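Local coordinates for protein putative histidinol-phosphate aminotransferase (PDB 3P1T) that probably transfers the amino group of L-histidinol phosphate to 2-oxoglutarate with pyridoxal 5'-phosphate as cofactor, as expected of a histidinol-phosphate aminotransferase, at residues N70-R75 and R222-C227; R182-G187 and V192-S197. All blocks are in the same frame, centred on the assembly; numbering follows the deposited sequence.

Contact 1. Residues N70-R75 and R222-C227; sequences NLMLVR and RKQWFC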
loop_
_atom_site.group_PDB
_atom_site.type_symbol
_atom_site.label_atom_id
_atom_site.label_comp_id
_atom_site.label_asym_id
_atom_site.label_seq_id
_atom_site.Cartn_x
_atom_site.Cartn_y
_atom_site.Cartn_z
ATOM N N ASN A 70 -8.220 17.745 -6.027
ATOM C CA ASN A 70 -9.273 16.919 -6.599
ATOM C C ASN A 70 -8.797 15.489 -6.927
ATOM O O ASN A 70 -9.596 14.698 -7.440
ATOM C CB ASN A 70 -9.803 17.602 -7.856
ATOM C CG ASN A 70 -10.620 18.817 -7.529
ATOM O OD1 ASN A 70 -10.209 19.960 -7.749
ATOM N ND2 ASN A 70 -11.751 18.593 -6.891
ATOM N N LEU A 71 -7.538 15.141 -6.591
ATOM C CA LEU A 71 -7.028 13.806 -6.878
ATOM C C LEU A 71 -6.374 13.193 -5.643
ATOM O O LEU A 71 -5.781 13.903 -4.839
ATOM C CB LEU A 71 -6.049 13.794 -8.065
ATOM C CG LEU A 71 -4.670 14.356 -7.850
ATOM C CD1 LEU A 71 -3.683 13.252 -7.613
ATOM C CD2 LEU A 71 -4.228 15.080 -9.059
HETATM N N MSE A 72 -6.478 11.858 -5.528
HETATM C CA MSE A 72 -5.915 11.037 -4.457
HETATM C C MSE A 72 -5.194 9.818 -5.067
HETATM O O MSE A 72 -5.789 9.125 -5.914
HETATM C CB MSE A 72 -7.051 10.612 -3.532
HETATM C CG MSE A 72 -6.589 9.956 -2.261
HETATM SE SE MSE A 72 -8.037 9.562 -1.044
HETATM C CE MSE A 72 -8.724 8.091 -1.856
ATOM N N LEU A 73 -3.905 9.604 -4.695
ATOM C CA LEU A 73 -3.092 8.472 -5.161
ATOM C C LEU A 73 -3.463 7.260 -4.299
ATOM O O LEU A 73 -3.471 7.371 -3.069
ATOM C CB LEU A 73 -1.581 8.809 -5.110
ATOM C CG LEU A 73 -0.573 7.699 -5.528
ATOM C CD1 LEU A 73 -0.778 7.230 -6.974
ATOM C CD2 LEU A 73 0.843 8.183 -5.384
ATOM N N VAL A 74 -3.855 6.142 -4.929
ATOM C CA VAL A 74 -4.353 4.981 -4.187
ATOM C C VAL A 74 -3.683 3.669 -4.617
ATOM O O VAL A 74 -3.162 3.555 -5.732
ATOM C CB VAL A 74 -5.898 4.845 -4.344
ATOM C CG1 VAL A 74 -6.632 5.962 -3.629
ATOM C CG2 VAL A 74 -6.326 4.763 -5.807
ATOM N N ARG A 75 -3.755 2.666 -3.729
ATOM C CA ARG A 75 -3.283 1.311 -3.973
ATOM C C ARG A 75 -4.363 0.531 -4.766
ATOM O O ARG A 75 -5.008 -0.391 -4.219
ATOM C CB ARG A 75 -2.957 0.619 -2.647
ATOM C CG ARG A 75 -2.019 -0.568 -2.784
ATOM C CD ARG A 75 -0.642 -0.109 -2.388
ATOM N NE ARG A 75 0.277 -0.102 -3.510
ATOM C CZ ARG A 75 1.494 0.413 -3.470
ATOM N NH1 ARG A 75 1.936 1.014 -2.369
ATOM N NH2 ARG A 75 2.268 0.365 -4.537
ATOM N N ARG A 222 -7.116 12.125 4.651
ATOM C CA ARG A 222 -6.952 12.128 6.111
ATOM C C ARG A 222 -6.961 10.692 6.693
ATOM O O ARG A 222 -6.313 10.430 7.707
ATOM C CB ARG A 222 -8.080 12.961 6.767
ATOM C CG ARG A 222 -7.629 14.290 7.347
ATOM C CD ARG A 222 -8.774 15.095 7.950
ATOM N NE ARG A 222 -9.452 15.938 6.959
ATOM C CZ ARG A 222 -10.773 15.989 6.773
ATOM N NH1 ARG A 222 -11.587 15.227 7.505
ATOM N NH2 ARG A 222 -11.288 16.788 5.849
ATOM N N LYS A 223 -7.678 9.770 6.040
ATOM C CA LYS A 223 -7.788 8.394 6.534
ATOM C C LYS A 223 -6.708 7.480 5.922
ATOM O O LYS A 223 -6.493 6.381 6.444
ATOM C CB LYS A 223 -9.202 7.821 6.270
ATOM C CG LYS A 223 -10.239 8.497 7.163
ATOM C CD LYS A 223 -11.634 8.030 6.956
ATOM C CE LYS A 223 -12.563 8.767 7.881
ATOM N NZ LYS A 223 -13.932 8.200 7.840
ATOM N N GLN A 224 -5.983 7.952 4.897
ATOM C CA GLN A 224 -4.936 7.155 4.256
ATOM C C GLN A 224 -3.765 6.927 5.201
ATOM O O GLN A 224 -3.565 7.676 6.164
ATOM C CB GLN A 224 -4.445 7.793 2.964
ATOM C CG GLN A 224 -5.460 7.753 1.832
ATOM C CD GLN A 224 -4.832 8.193 0.536
ATOM O OE1 GLN A 224 -4.537 9.383 0.322
ATOM N NE2 GLN A 224 -4.558 7.224 -0.331
ATOM N N TRP A 225 -3.022 5.856 4.945
ATOM C CA TRP A 225 -1.905 5.482 5.779
ATOM C C TRP A 225 -0.721 6.358 5.499
ATOM O O TRP A 225 -0.575 6.860 4.384
ATOM C CB TRP A 225 -1.547 4.017 5.548
ATOM C CG TRP A 225 -2.662 3.048 5.826
ATOM C CD1 TRP A 225 -3.580 3.124 6.831
ATOM C CD2 TRP A 225 -2.869 1.774 5.186
ATOM N NE1 TRP A 225 -4.403 2.025 6.801
ATOM C CE2 TRP A 225 -3.976 1.169 5.814
ATOM C CE3 TRP A 225 -2.260 1.111 4.093
ATOM C CZ2 TRP A 225 -4.480 -0.070 5.405
ATOM C CZ3 TRP A 225 -2.741 -0.131 3.703
ATOM C CH2 TRP A 225 -3.846 -0.701 4.343
ATOM N N PHE A 226 0.134 6.545 6.511
ATOM C CA PHE A 226 1.356 7.306 6.349
ATOM C C PHE A 226 2.293 6.556 5.384
ATOM O O PHE A 226 2.463 5.338 5.535
ATOM C CB PHE A 226 2.022 7.554 7.715
ATOM C CG PHE A 226 3.427 8.098 7.615
ATOM C CD1 PHE A 226 3.661 9.397 7.164
ATOM C CD2 PHE A 226 4.519 7.304 7.923
ATOM C CE1 PHE A 226 4.963 9.878 7.014
ATOM C CE2 PHE A 226 5.816 7.797 7.798
ATOM C CZ PHE A 226 6.028 9.075 7.336
ATOM N N CYS A 227 2.851 7.277 4.375
ATOM C CA CYS A 227 3.778 6.741 3.380
ATOM C C CYS A 227 3.129 5.513 2.687
ATOM O O CYS A 227 3.742 4.440 2.528
ATOM C CB CYS A 227 5.119 6.403 4.042
ATOM S SG CYS A 227 6.439 5.872 2.906
HETATM O O HOH W 1 -3.367 10.631 -2.125
#
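The amide of Q224 meets the backbone of L73 at the edge strand 71-74; Q224 takes part in every close approach, and its amide makes the direct hydrogen bond. Its NE2 donates to L73 O at 2.9 Å, and an N-H...O angle of 163° makes the bond nearly straight. L73 O lies almost in the amide plane of Q224, while NE2 is tilted 18° from the carbonyl plane of L73. The other end of the amide is tied to the same residue through water 1, which donates to Q224 OE1 (3.0 Å) and accepts from L73 N (2.8 Å). One amide thus serves both backbone polar groups of L73, directly and through water. The direct bond, the water and a further bond from NE2 to E79 together should hold the amide in one rotation.

Selenomethionine M72 runs past the glutamine in the opposite direction, its CG 3.3 Å from Q224 OE1 and its SE 3.8 Å from Q224 CD. With CG anti to the backbone N (chi1 -170°), the extended CB-CG-SE run lies alongside the amide, and the chain bends only after SE, at chi3. V74 crosses Q224 at about a right angle, and its CG1 comes to 4.1 Å from Q224 NE2.

Strand 71-74 is the outermost strand of the seven-stranded mixed sheet within this chain and pairs antiparallel with strand 208-211 through backbone hydrogen bonds of M72 with L210 and V74 with G208. Q224 belongs to the loop between helices 214-221 and 231-241, which continues into the dimer interface, where W225 stacks on W225 of the second subunit. Helix 76-87 supplies E79 and R83 beside Q224, and helix 214-221 packs on M72 through M220 and K221.

Contact 2. Residues R182-G187 and V192-S197; sequences RGLAYG and VFRSFS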
loop_
_atom_site.group_PDB
_atom_site.type_symbol
_atom_site.label_atom_id
_atom_site.label_comp_id
_atom_site.label_asym_id
_atom_site.label_seq_id
_atom_site.Cartn_x
_atom_site.Cartn_y
_atom_site.Cartn_z
ATOM N N ARG A 182 -12.712 13.020 -24.239
ATOM C CA ARG A 182 -13.657 13.362 -23.173
ATOM C C ARG A 182 -12.899 13.533 -21.840
ATOM O O ARG A 182 -12.114 12.644 -21.480
ATOM C CB ARG A 182 -14.684 12.212 -23.098
ATOM C CG ARG A 182 -15.794 12.431 -22.109
ATOM C CD ARG A 182 -16.413 11.126 -21.678
ATOM N NE ARG A 182 -17.239 10.518 -22.715
ATOM C CZ ARG A 182 -17.877 9.368 -22.557
ATOM N NH1 ARG A 182 -17.775 8.695 -21.418
ATOM N NH2 ARG A 182 -18.628 8.883 -23.530
ATOM N N GLY A 183 -13.094 14.638 -21.147
ATOM C CA GLY A 183 -12.350 14.874 -19.911
ATOM C C GLY A 183 -12.582 13.936 -18.733
ATOM O O GLY A 183 -13.234 12.887 -18.855
ATOM N N LEU A 184 -11.981 14.298 -17.583
ATOM C CA LEU A 184 -12.232 13.634 -16.317
ATOM C C LEU A 184 -13.555 14.182 -15.845
ATOM O O LEU A 184 -13.709 15.408 -15.789
ATOM C CB LEU A 184 -11.100 13.830 -15.283
ATOM C CG LEU A 184 -9.750 13.200 -15.554
ATOM C CD1 LEU A 184 -8.714 13.826 -14.681
ATOM C CD2 LEU A 184 -9.773 11.710 -15.322
ATOM N N ALA A 185 -14.541 13.313 -15.632
ATOM C CA ALA A 185 -15.868 13.737 -15.211
ATOM C C ALA A 185 -16.051 13.472 -13.715
ATOM O O ALA A 185 -16.170 12.320 -13.299
ATOM C CB ALA A 185 -16.938 13.018 -16.031
ATOM N N TYR A 186 -15.989 14.532 -12.912
ATOM C CA TYR A 186 -16.155 14.462 -11.470
ATOM C C TYR A 186 -16.835 15.752 -11.005
ATOM O O TYR A 186 -16.741 16.783 -11.672
ATOM C CB TYR A 186 -14.820 14.193 -10.727
ATOM C CG TYR A 186 -13.803 15.292 -10.880
ATOM C CD1 TYR A 186 -13.810 16.395 -10.034
ATOM C CD2 TYR A 186 -12.821 15.230 -11.866
ATOM C CE1 TYR A 186 -12.911 17.445 -10.207
ATOM C CE2 TYR A 186 -11.901 16.264 -12.034
ATOM C CZ TYR A 186 -11.958 17.377 -11.208
ATOM O OH TYR A 186 -11.057 18.400 -11.369
ATOM N N GLY A 187 -17.534 15.660 -9.882
ATOM C CA GLY A 187 -18.269 16.763 -9.280
ATOM C C GLY A 187 -18.852 16.383 -7.939
ATOM O O GLY A 187 -18.476 15.355 -7.375
ATOM N N VAL A 192 -14.246 9.629 -10.470
ATOM C CA VAL A 192 -13.701 8.816 -11.562
ATOM C C VAL A 192 -12.350 8.210 -11.081
ATOM O O VAL A 192 -11.597 8.851 -10.342
ATOM C CB VAL A 192 -13.594 9.611 -12.913
ATOM C CG1 VAL A 192 -12.850 10.926 -12.783
ATOM C CG2 VAL A 192 -13.020 8.775 -14.042
ATOM N N PHE A 193 -12.106 6.942 -11.441
ATOM C CA PHE A 193 -10.868 6.239 -11.128
ATOM C C PHE A 193 -10.091 5.900 -12.414
ATOM O O PHE A 193 -10.682 5.425 -13.374
ATOM C CB PHE A 193 -11.152 4.964 -10.318
ATOM C CG PHE A 193 -9.954 4.059 -10.116
ATOM C CD1 PHE A 193 -9.055 4.285 -9.076
ATOM C CD2 PHE A 193 -9.728 2.972 -10.965
ATOM C CE1 PHE A 193 -7.942 3.455 -8.899
ATOM C CE2 PHE A 193 -8.609 2.146 -10.792
ATOM C CZ PHE A 193 -7.743 2.377 -9.742
ATOM N N ARG A 194 -8.764 6.131 -12.402
ATOM C CA ARG A 194 -7.827 5.780 -13.478
ATOM C C ARG A 194 -6.757 4.851 -12.915
ATOM O O ARG A 194 -6.270 5.098 -11.801
ATOM C CB ARG A 194 -7.187 7.023 -14.123
ATOM C CG ARG A 194 -8.158 7.947 -14.839
ATOM C CD ARG A 194 -8.594 7.391 -16.161
ATOM N NE ARG A 194 -9.575 8.258 -16.815
ATOM C CZ ARG A 194 -9.273 9.193 -17.707
ATOM N NH1 ARG A 194 -8.010 9.414 -18.043
ATOM N NH2 ARG A 194 -10.235 9.919 -18.266
ATOM N N SER A 195 -6.399 3.791 -13.672
ATOM C CA SER A 195 -5.395 2.786 -13.292
ATOM C C SER A 195 -4.073 3.010 -14.019
ATOM O O SER A 195 -4.090 3.448 -15.175
ATOM C CB SER A 195 -5.918 1.389 -13.621
ATOM O OG SER A 195 -5.029 0.349 -13.248
ATOM N N PHE A 196 -2.930 2.676 -13.373
ATOM C CA PHE A 196 -1.628 2.783 -14.033
ATOM C C PHE A 196 -1.123 1.380 -14.393
ATOM O O PHE A 196 0.023 1.219 -14.828
ATOM C CB PHE A 196 -0.602 3.551 -13.157
ATOM C CG PHE A 196 -1.015 4.977 -12.846
ATOM C CD1 PHE A 196 -0.997 5.959 -13.837
ATOM C CD2 PHE A 196 -1.462 5.326 -11.582
ATOM C CE1 PHE A 196 -1.446 7.255 -13.572
ATOM C CE2 PHE A 196 -1.897 6.628 -11.314
ATOM C CZ PHE A 196 -1.885 7.585 -12.310
ATOM N N SER A 197 -2.001 0.375 -14.254
ATOM C CA SER A 197 -1.672 -1.036 -14.453
ATOM C C SER A 197 -1.655 -1.486 -15.934
ATOM O O SER A 197 -0.946 -2.455 -16.265
ATOM C CB SER A 197 -2.664 -1.920 -13.695
ATOM O OG SER A 197 -2.508 -1.833 -12.286
#
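Apolar packing joins L184 and Y186 of the loop 182-187 to V192, the first residue of 192-197. L184 CD2 lies 4.1 Å from V192 CG1. V192 CG1 is also 4.3 Å from Y186 CB and lies at the edge of the tyrosine ring, near its plane. This methyl sits between the backbone N and the carbonyl carbon (chi1 52°), the position that turns it to the loop.

A methyl against a backbone carbonyl oxygen is a separate kind of approach: V192 CG1 comes to 3.6 Å from A185 O.

The third kind is a methyl on a flat cation. L184 CD2 stands 3.4 Å above the guanidinium plane of R194, over its centre, and is 3.5 Å from both R194 CZ and R194 NH2. The bend of R194 at chi2 (-75°) folds its guanidinium back so that a face lies against the leucine methyl. G183 O lies at the edge of the group, a distant 4.3 Å from R194 NH2.

R194 NH2 also forms a salt bridge with E171, outside the two segments. The loop therefore meets strand 190-195 largely through hydrocarbon and a guanidinium face, and the ionic bond may help to hold the plane against which L184 rests.

Overall arrangement
Both contacts reach the seven-stranded mixed sheet, at different strands: contact 1 at the edge strand 71-74, contact 2 at strand 190-195, with strand 208-211 lying between them. Their centres are about 16 Å apart, and contact 2 is nested in the chain between the two segments of contact 1. They touch where V74 CG2 packs 3.7 Å from F193 CE1 and where N70 lies against Y186. Contact 1 is buried, joins segments distant in sequence near the dimer interface, and relies on a directional, water-assisted polar grip on the backbone. Contact 2 is a surface contact between near neighbours in sequence, made of apolar packing, a methyl over a guanidinium face and a methyl near a carbonyl, its salt bridge lying outside both segments.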